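Local coordinates for protein nicotinamide-nucleotide adenylyltransferase NadR family / Ribosylnicotinamide kinase (Lactococcus lactis subsp. cremoris, PDB 6GYE) that probably phosphorylates nicotinamide riboside with ATP through its P-loop kinase domain and may adenylylate nicotinamide mononucleotide to NAD+, at residues A[186-197]-A[257-268]; A[296-304]-A[320-331]. All blocks are in the same frame, centred on the assembly; numbering follows the deposited sequence.

Contact 1 (A[186-197]-A[257-268]); sequences MGSASTGKTTLV and FLDTDAIVTRVY. With NNR (Nicotinamide riboside), chain I; SO4 (sulfate ion), chain F.
Lys193 and Asp259 form a salt bridge, NZ to OD1 at 3.2 Å, the ammonium meeting OD1 on its syn side, 20° out of the carboxylate plane. The other oxygen, OD2, lies 3.1 Å from Thr194 OG1, a hydroxyl that also reaches O3 of the bound sulfate, so its single proton is not assigned. The Asp259 carboxylate thus spans two successive residues at the start of helix 193-203, and its CG, anti to the backbone N (chi1 -164°), is carried off the strand end toward that helix. The sulfate, probably from the crystallisation liquor, sits in a nest of backbone amides from Ser190 to Thr194; Lys193 N donates to O4 at 2.9 Å. The lysine chain bends at chi2, chi3 and chi4 to curl beside this anion, and its NZ adds a weak bond to O3. On the way its CE presses on Thr260 CG2 at 3.5 Å, tight for two carbons. Further along, Tyr268 OH takes a weak bond from Ala189 N and donates to a water lying at the ring edge, in plane, which in turn donates to Gly187 O. At the strand end before the loop, the extended Met186 chain runs over Val264, CG to CG2 3.6 Å, and ends with CE against the carboxylate of Asp261. That carboxylate caps helix 262-272: OD1 accepts from Val264 N at 3.1 Å, a nearly straight bond (168°) arriving from above the carboxylate plane. Val197 packs on Phe257, CG1 to CB 4.3 Å. Leu258, on the other side of its strand, turns CD1 to the nicotinamide amide of the bound riboside. Strand, glycine-rich loop and helix round an anion are consistent with the Walker A P-loop; Asp259, ending the adjacent parallel strand, sits where P-loop kinases carry the Walker B acid.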
# COMPACT_ATOMS: atom_id res chain seq x y z
N MET A 186 15.85 11.81 -7.43
CA MET A 186 15.56 12.84 -8.42
C MET A 186 16.83 13.61 -8.76
O MET A 186 17.68 13.85 -7.89
CB MET A 186 14.48 13.82 -7.90
CG MET A 186 13.14 13.17 -7.51
SD MET A 186 11.89 14.43 -7.08
CE MET A 186 10.51 13.38 -6.60
N GLY A 187 16.97 14.00 -10.02
CA GLY A 187 18.14 14.73 -10.44
C GLY A 187 18.19 14.84 -11.95
O GLY A 187 17.44 14.18 -12.67
N SER A 188 19.10 15.69 -12.41
CA SER A 188 19.33 15.87 -13.85
C SER A 188 19.89 14.59 -14.46
O SER A 188 20.32 13.67 -13.76
CB SER A 188 20.32 17.00 -14.11
OG SER A 188 20.02 18.15 -13.34
N ALA A 189 19.91 14.55 -15.78
CA ALA A 189 20.55 13.44 -16.48
C ALA A 189 22.06 13.49 -16.30
O ALA A 189 22.67 14.56 -16.19
CB ALA A 189 20.20 13.48 -17.96
N SER A 190 22.67 12.29 -16.26
CA SER A 190 24.13 12.11 -16.19
C SER A 190 24.71 12.64 -14.89
O SER A 190 25.82 13.18 -14.88
CB SER A 190 24.84 12.77 -17.38
OG SER A 190 24.34 12.33 -18.62
N THR A 191 23.99 12.49 -13.78
CA THR A 191 24.53 12.86 -12.48
C THR A 191 24.74 11.65 -11.57
O THR A 191 25.07 11.83 -10.39
CB THR A 191 23.65 13.90 -11.77
OG1 THR A 191 22.29 13.46 -11.71
CG2 THR A 191 23.69 15.21 -12.53
N GLY A 192 24.54 10.44 -12.09
CA GLY A 192 24.75 9.24 -11.30
C GLY A 192 23.54 8.71 -10.57
O GLY A 192 23.71 7.90 -9.65
N LYS A 193 22.31 9.13 -10.94
CA LYS A 193 21.11 8.61 -10.30
C LYS A 193 21.07 7.10 -10.37
O LYS A 193 20.83 6.42 -9.36
CB LYS A 193 19.83 9.16 -10.95
CG LYS A 193 19.56 10.61 -10.74
CD LYS A 193 18.98 11.35 -11.97
CE LYS A 193 17.89 10.65 -12.78
NZ LYS A 193 18.20 9.34 -13.45
N THR A 194 21.31 6.54 -11.55
CA THR A 194 21.09 5.12 -11.73
C THR A 194 22.08 4.31 -10.91
O THR A 194 21.70 3.36 -10.22
CB THR A 194 21.16 4.75 -13.23
OG1 THR A 194 20.11 5.43 -13.93
CG2 THR A 194 20.98 3.26 -13.45
N THR A 195 23.35 4.72 -10.92
CA THR A 195 24.33 4.05 -10.06
C THR A 195 23.93 4.18 -8.59
O THR A 195 24.03 3.20 -7.83
CB THR A 195 25.72 4.62 -10.33
OG1 THR A 195 26.10 4.29 -11.66
CG2 THR A 195 26.75 4.02 -9.41
N LEU A 196 23.43 5.35 -8.17
CA LEU A 196 23.06 5.53 -6.77
C LEU A 196 21.88 4.64 -6.38
O LEU A 196 21.93 3.95 -5.35
CB LEU A 196 22.72 7.00 -6.50
CG LEU A 196 22.37 7.30 -5.04
CD1 LEU A 196 23.55 7.01 -4.14
CD2 LEU A 196 21.89 8.73 -4.85
N VAL A 197 20.82 4.65 -7.19
CA VAL A 197 19.61 3.86 -6.94
C VAL A 197 19.96 2.39 -6.75
O VAL A 197 19.53 1.74 -5.79
CB VAL A 197 18.62 4.03 -8.11
CG1 VAL A 197 17.50 2.98 -8.04
CG2 VAL A 197 18.04 5.44 -8.13
N PHE A 257 13.01 1.47 -3.99
CA PHE A 257 13.72 2.63 -4.49
C PHE A 257 13.25 2.94 -5.90
O PHE A 257 13.15 2.03 -6.74
CB PHE A 257 15.23 2.41 -4.47
CG PHE A 257 15.81 2.35 -3.08
CD1 PHE A 257 15.78 1.17 -2.34
CD2 PHE A 257 16.35 3.49 -2.51
CE1 PHE A 257 16.29 1.11 -1.05
CE2 PHE A 257 16.89 3.45 -1.21
CZ PHE A 257 16.85 2.25 -0.48
N LEU A 258 12.92 4.20 -6.15
CA LEU A 258 12.36 4.62 -7.43
C LEU A 258 13.32 5.58 -8.13
O LEU A 258 13.74 6.58 -7.54
CB LEU A 258 11.00 5.29 -7.23
CG LEU A 258 9.93 4.43 -6.54
CD1 LEU A 258 8.61 5.21 -6.52
CD2 LEU A 258 9.76 3.05 -7.25
N ASP A 259 13.62 5.29 -9.40
CA ASP A 259 14.49 6.14 -10.22
C ASP A 259 13.61 7.14 -10.96
O ASP A 259 13.12 6.87 -12.07
CB ASP A 259 15.32 5.29 -11.18
CG ASP A 259 16.51 6.06 -11.76
OD1 ASP A 259 16.55 7.30 -11.58
OD2 ASP A 259 17.41 5.44 -12.36
N THR A 260 13.40 8.30 -10.34
CA THR A 260 12.58 9.42 -10.83
C THR A 260 11.09 9.10 -10.83
O THR A 260 10.67 7.97 -10.58
CB THR A 260 13.01 9.90 -12.23
OG1 THR A 260 12.53 9.03 -13.25
CG2 THR A 260 14.51 10.01 -12.36
N ASP A 261 10.27 10.12 -11.11
CA ASP A 261 8.83 10.03 -10.96
C ASP A 261 8.19 11.09 -11.86
O ASP A 261 8.87 11.70 -12.69
CB ASP A 261 8.44 10.25 -9.49
CG ASP A 261 8.52 11.70 -9.11
OD1 ASP A 261 9.43 12.41 -9.61
OD2 ASP A 261 7.65 12.15 -8.36
N ALA A 262 6.90 11.38 -11.64
CA ALA A 262 6.21 12.34 -12.52
C ALA A 262 6.68 13.77 -12.28
O ALA A 262 6.70 14.58 -13.22
CB ALA A 262 4.69 12.22 -12.35
N ILE A 263 7.08 14.11 -11.05
CA ILE A 263 7.60 15.46 -10.80
C ILE A 263 8.84 15.71 -11.65
O ILE A 263 8.99 16.78 -12.26
CB ILE A 263 7.90 15.65 -9.30
CG1 ILE A 263 6.59 15.67 -8.52
CG2 ILE A 263 8.67 16.95 -9.07
CD1 ILE A 263 6.74 16.02 -7.10
N VAL A 264 9.75 14.74 -11.70
CA VAL A 264 10.93 14.87 -12.55
C VAL A 264 10.52 15.10 -14.00
O VAL A 264 11.01 16.02 -14.67
CB VAL A 264 11.84 13.64 -12.40
CG1 VAL A 264 12.91 13.62 -13.50
CG2 VAL A 264 12.48 13.65 -11.03
N THR A 265 9.59 14.29 -14.51
CA THR A 265 9.12 14.50 -15.88
C THR A 265 8.45 15.86 -16.02
O THR A 265 8.57 16.49 -17.07
CB THR A 265 8.14 13.40 -16.29
OG1 THR A 265 8.76 12.13 -16.12
CG2 THR A 265 7.71 13.56 -17.79
N ARG A 266 7.77 16.32 -14.97
CA ARG A 266 7.11 17.62 -15.03
C ARG A 266 8.11 18.76 -15.08
O ARG A 266 7.82 19.82 -15.64
CB ARG A 266 6.16 17.79 -13.83
CG ARG A 266 5.20 18.97 -13.96
CD ARG A 266 4.23 19.05 -12.78
NE ARG A 266 3.30 20.18 -12.88
CZ ARG A 266 3.48 21.35 -12.28
NH1 ARG A 266 4.54 21.55 -11.52
NH2 ARG A 266 2.59 22.32 -12.42
N VAL A 267 9.29 18.57 -14.51
CA VAL A 267 10.32 19.59 -14.63
C VAL A 267 10.78 19.70 -16.07
O VAL A 267 10.86 20.80 -16.64
CB VAL A 267 11.48 19.31 -13.67
CG1 VAL A 267 12.63 20.26 -13.95
CG2 VAL A 267 11.02 19.42 -12.20
N TYR A 268 11.08 18.56 -16.71
CA TYR A 268 11.49 18.60 -18.11
C TYR A 268 10.41 19.21 -18.99
O TYR A 268 10.69 20.07 -19.83
CB TYR A 268 11.87 17.21 -18.62
CG TYR A 268 13.19 16.72 -18.10
CD1 TYR A 268 14.36 17.45 -18.32
CD2 TYR A 268 13.28 15.53 -17.38
CE1 TYR A 268 15.58 17.01 -17.83
CE2 TYR A 268 14.51 15.07 -16.90
CZ TYR A 268 15.65 15.81 -17.13
OH TYR A 268 16.86 15.36 -16.65
O2R NNR I . 0.86 0.91 -7.55
C2R NNR I . 0.70 1.77 -6.41
C3R NNR I . -0.71 1.73 -5.84
O3R NNR I . -1.58 0.85 -6.57
C4R NNR I . -1.24 3.16 -5.93
C5R NNR I . -1.61 3.69 -4.55
O5R NNR I . -2.06 5.04 -4.67
O4R NNR I . -0.22 3.97 -6.51
C1R NNR I . 0.95 3.22 -6.83
N1 NNR I . 2.10 3.75 -6.09
C2 NNR I . 2.97 4.54 -6.72
C6 NNR I . 2.25 3.44 -4.80
C5 NNR I . 3.34 3.93 -4.07
C4 NNR I . 4.26 4.75 -4.70
C3 NNR I . 4.07 5.06 -6.05
C7 NNR I . 5.05 5.95 -6.76
O7 NNR I . 5.15 5.87 -7.97
N7 NNR I . 5.78 6.80 -6.05
S SO4 F . 22.07 9.24 -14.50
O1 SO4 F . 23.48 8.82 -14.57
O2 SO4 F . 21.57 9.64 -15.80
O3 SO4 F . 21.21 8.15 -14.07
O4 SO4 F . 22.02 10.36 -13.57
O HOH W 1 16.86 12.73 -15.37

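Contact 2 (A[296-304]-A[320-331]); sequences LILVIPPIT and RHEFHEELMRQL
Pro302 lays its ring over the face of the His321 imidazole, CG standing 4.0 Å from the ring centroid and only 10° off the normal, a CH-pi contact. This is helix-on-sheet packing in the P-loop domain: helix 320-333 covers one face of the parallel sheet, running nearly antiparallel to strand 296-300 at 157°, with the axes 10.7 Å apart. The same proline also reaches the next turn of the helix. Its CD rests over a face of the His324 ring, 3.6 Å from CG, while its CB abuts Arg320 CB at 3.5 Å. His324 has CG anti to the backbone N (chi1 -178°), which sends the imidazole across to the strand, where the ring edge at CE1 meets Val299 CG1 at 3.7 Å. Met328 CG, from the same helix, covers the opposite face, so the imidazole is sandwiched between Pro302 and Met328, with Val299 CG1 at its edge. Deeper in, Val299 parts its two methyls: CG1 meets Leu327 CD2 tip to tip, and CG2 meets Leu331 CD1 in the same manner, each at 4.0 Å. Leu327 also reaches Met186 on the neighbouring strand. At the far end of the strand, Ile297 CD1 touches the other methyl of Leu331, CD2, at 4.3 Å.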
# COMPACT_ATOMS: atom_id res chain seq x y z
N LEU A 296 10.79 9.42 1.39
CA LEU A 296 12.08 10.08 1.35
C LEU A 296 12.39 10.41 -0.10
O LEU A 296 12.24 9.53 -0.96
CB LEU A 296 13.18 9.19 1.93
CG LEU A 296 14.59 9.72 1.68
CD1 LEU A 296 14.78 11.05 2.42
CD2 LEU A 296 15.66 8.70 2.08
N ILE A 297 12.79 11.65 -0.36
CA ILE A 297 13.14 12.12 -1.69
C ILE A 297 14.61 12.55 -1.67
O ILE A 297 14.97 13.54 -1.01
CB ILE A 297 12.23 13.27 -2.14
CG1 ILE A 297 10.78 12.77 -2.24
CG2 ILE A 297 12.69 13.86 -3.48
CD1 ILE A 297 9.74 13.91 -2.27
N LEU A 298 15.45 11.83 -2.40
CA LEU A 298 16.87 12.13 -2.50
C LEU A 298 17.13 12.94 -3.77
O LEU A 298 16.87 12.45 -4.88
CB LEU A 298 17.69 10.84 -2.53
CG LEU A 298 17.64 10.04 -1.23
CD1 LEU A 298 18.28 8.69 -1.40
CD2 LEU A 298 18.32 10.79 -0.11
N VAL A 299 17.65 14.15 -3.62
CA VAL A 299 17.91 15.04 -4.75
C VAL A 299 19.41 15.10 -4.96
O VAL A 299 20.16 15.44 -4.04
CB VAL A 299 17.33 16.44 -4.51
CG1 VAL A 299 17.76 17.39 -5.62
CG2 VAL A 299 15.81 16.38 -4.41
N ILE A 300 19.86 14.78 -6.17
CA ILE A 300 21.27 14.92 -6.54
C ILE A 300 21.45 16.31 -7.15
O ILE A 300 20.96 16.55 -8.27
CB ILE A 300 21.71 13.82 -7.52
CG1 ILE A 300 21.45 12.44 -6.91
CG2 ILE A 300 23.17 14.02 -7.90
CD1 ILE A 300 21.84 11.28 -7.85
N PRO A 301 22.17 17.21 -6.50
CA PRO A 301 22.30 18.57 -7.01
C PRO A 301 23.39 18.65 -8.05
O PRO A 301 24.27 17.78 -8.10
CB PRO A 301 22.66 19.37 -5.75
CG PRO A 301 23.46 18.40 -4.96
CD PRO A 301 22.85 17.05 -5.21
N PRO A 302 23.37 19.67 -8.90
CA PRO A 302 24.41 19.79 -9.92
C PRO A 302 25.72 20.25 -9.29
O PRO A 302 25.77 21.28 -8.62
CB PRO A 302 23.84 20.83 -10.88
CG PRO A 302 22.98 21.69 -9.99
CD PRO A 302 22.33 20.70 -9.05
N ILE A 303 26.77 19.44 -9.46
CA ILE A 303 28.14 19.90 -9.27
C ILE A 303 28.97 19.37 -10.43
O ILE A 303 28.62 18.38 -11.08
CB ILE A 303 28.74 19.47 -7.91
CG1 ILE A 303 29.81 20.47 -7.46
CG2 ILE A 303 29.29 18.05 -7.99
CD1 ILE A 303 29.38 21.94 -7.53
N THR A 304 30.08 20.06 -10.70
CA THR A 304 30.93 19.74 -11.85
C THR A 304 31.48 18.32 -11.76
O THR A 304 31.08 17.43 -12.52
CB THR A 304 32.11 20.73 -11.98
OG1 THR A 304 31.61 22.06 -12.16
CG2 THR A 304 32.97 20.37 -13.18
N ARG A 320 22.00 22.25 -16.03
CA ARG A 320 21.69 21.51 -14.82
C ARG A 320 21.09 22.42 -13.76
O ARG A 320 20.09 22.07 -13.12
CB ARG A 320 22.95 20.83 -14.28
CG ARG A 320 23.69 20.01 -15.30
CD ARG A 320 23.38 18.54 -15.13
NE ARG A 320 24.52 17.71 -15.51
CZ ARG A 320 25.62 17.57 -14.78
NH1 ARG A 320 25.75 18.20 -13.62
NH2 ARG A 320 26.60 16.79 -15.22
N HIS A 321 21.68 23.60 -13.56
CA HIS A 321 21.17 24.51 -12.54
C HIS A 321 19.77 24.98 -12.87
O HIS A 321 18.96 25.20 -11.96
CB HIS A 321 22.12 25.70 -12.37
CG HIS A 321 23.48 25.30 -11.87
ND1 HIS A 321 24.42 24.70 -12.68
CD2 HIS A 321 24.04 25.40 -10.64
CE1 HIS A 321 25.51 24.45 -11.97
NE2 HIS A 321 25.30 24.87 -10.73
N GLU A 322 19.45 25.12 -14.16
CA GLU A 322 18.09 25.39 -14.58
C GLU A 322 17.14 24.28 -14.12
O GLU A 322 16.09 24.54 -13.52
CB GLU A 322 18.07 25.56 -16.10
CG GLU A 322 17.10 26.59 -16.67
CD GLU A 322 17.38 26.88 -18.15
OE1 GLU A 322 16.56 26.50 -19.02
OE2 GLU A 322 18.45 27.47 -18.45
N PHE A 323 17.51 23.02 -14.37
CA PHE A 323 16.68 21.89 -13.93
C PHE A 323 16.54 21.88 -12.41
O PHE A 323 15.45 21.61 -11.88
CB PHE A 323 17.29 20.57 -14.41
CG PHE A 323 16.58 19.35 -13.90
CD1 PHE A 323 16.89 18.82 -12.65
CD2 PHE A 323 15.61 18.73 -14.66
CE1 PHE A 323 16.24 17.69 -12.17
CE2 PHE A 323 14.95 17.61 -14.20
CZ PHE A 323 15.26 17.08 -12.94
N HIS A 324 17.63 22.09 -11.70
CA HIS A 324 17.59 21.98 -10.25
C HIS A 324 16.71 23.05 -9.62
O HIS A 324 15.89 22.75 -8.74
CB HIS A 324 19.01 22.03 -9.68
CG HIS A 324 19.06 21.88 -8.20
ND1 HIS A 324 19.03 20.65 -7.58
CD2 HIS A 324 19.16 22.80 -7.22
CE1 HIS A 324 19.09 20.82 -6.27
NE2 HIS A 324 19.17 22.12 -6.03
N GLU A 325 16.84 24.30 -10.07
CA GLU A 325 15.98 25.36 -9.53
C GLU A 325 14.52 25.07 -9.80
O GLU A 325 13.67 25.30 -8.93
CB GLU A 325 16.36 26.73 -10.12
CG GLU A 325 17.79 27.20 -9.85
CD GLU A 325 18.19 27.16 -8.38
OE1 GLU A 325 17.32 27.29 -7.49
OE2 GLU A 325 19.40 26.99 -8.10
N GLU A 326 14.19 24.57 -10.99
CA GLU A 326 12.79 24.30 -11.28
C GLU A 326 12.29 23.12 -10.46
O GLU A 326 11.15 23.13 -9.98
CB GLU A 326 12.60 24.05 -12.78
CG GLU A 326 11.18 23.69 -13.17
CD GLU A 326 10.17 24.80 -12.90
OE1 GLU A 326 10.58 25.97 -12.69
OE2 GLU A 326 8.96 24.50 -12.89
N LEU A 327 13.14 22.11 -10.27
CA LEU A 327 12.76 20.97 -9.44
C LEU A 327 12.46 21.41 -8.02
O LEU A 327 11.43 21.04 -7.44
CB LEU A 327 13.87 19.92 -9.45
CG LEU A 327 13.72 18.73 -8.49
CD1 LEU A 327 12.50 17.85 -8.82
CD2 LEU A 327 14.97 17.88 -8.45
N MET A 328 13.34 22.24 -7.44
CA MET A 328 13.10 22.70 -6.08
C MET A 328 11.84 23.55 -6.00
O MET A 328 11.06 23.42 -5.04
CB MET A 328 14.32 23.48 -5.56
CG MET A 328 15.59 22.63 -5.41
SD MET A 328 15.42 21.04 -4.52
CE MET A 328 14.75 21.59 -2.95
N ARG A 329 11.60 24.41 -6.99
CA ARG A 329 10.33 25.14 -7.04
C ARG A 329 9.15 24.18 -6.98
O ARG A 329 8.20 24.38 -6.22
CB ARG A 329 10.21 25.97 -8.32
CG ARG A 329 10.56 27.43 -8.21
CD ARG A 329 10.25 28.13 -9.53
NE ARG A 329 11.05 27.66 -10.67
CZ ARG A 329 12.28 28.09 -10.96
NH1 ARG A 329 12.86 29.02 -10.20
NH2 ARG A 329 12.91 27.60 -12.03
N GLN A 330 9.19 23.13 -7.80
CA GLN A 330 8.05 22.22 -7.88
C GLN A 330 7.90 21.39 -6.61
O GLN A 330 6.78 21.20 -6.13
CB GLN A 330 8.16 21.34 -9.13
CG GLN A 330 8.07 22.15 -10.44
CD GLN A 330 7.65 21.29 -11.63
OE1 GLN A 330 7.01 20.25 -11.47
NE2 GLN A 330 8.00 21.74 -12.84
N LEU A 331 9.01 20.90 -6.05
CA LEU A 331 8.92 20.20 -4.78
C LEU A 331 8.31 21.09 -3.70
O LEU A 331 7.58 20.62 -2.83
CB LEU A 331 10.30 19.67 -4.34
CG LEU A 331 10.88 18.52 -5.17
CD1 LEU A 331 12.35 18.24 -4.84
CD2 LEU A 331 10.07 17.26 -4.99

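In the fold
Contact 1 closes before contact 2 opens along the chain, yet their centres lie about 10 Å apart. Both draw on one parallel sheet, ordered 255-259, 181-187, 296-300, 340-342, in which strand 181-187, part of contact 1, lies between 255-259 of the same contact and 296-300 of contact 2; Met186 N lies 2.8 Å from Leu298 O, a probable hydrogen bond. Helices 262-272 and 320-333 also meet, Val267 packing on Phe323, which Ser188 of the P-loop touches as well, while Arg266 NH1 approaches Gln330 OE1. Contact 1 therefore joins the anion-binding loop to the strand that carries Leu258 of the riboside pocket, and contact 2 adds the next strand and its covering helix to the same presumed kinase core.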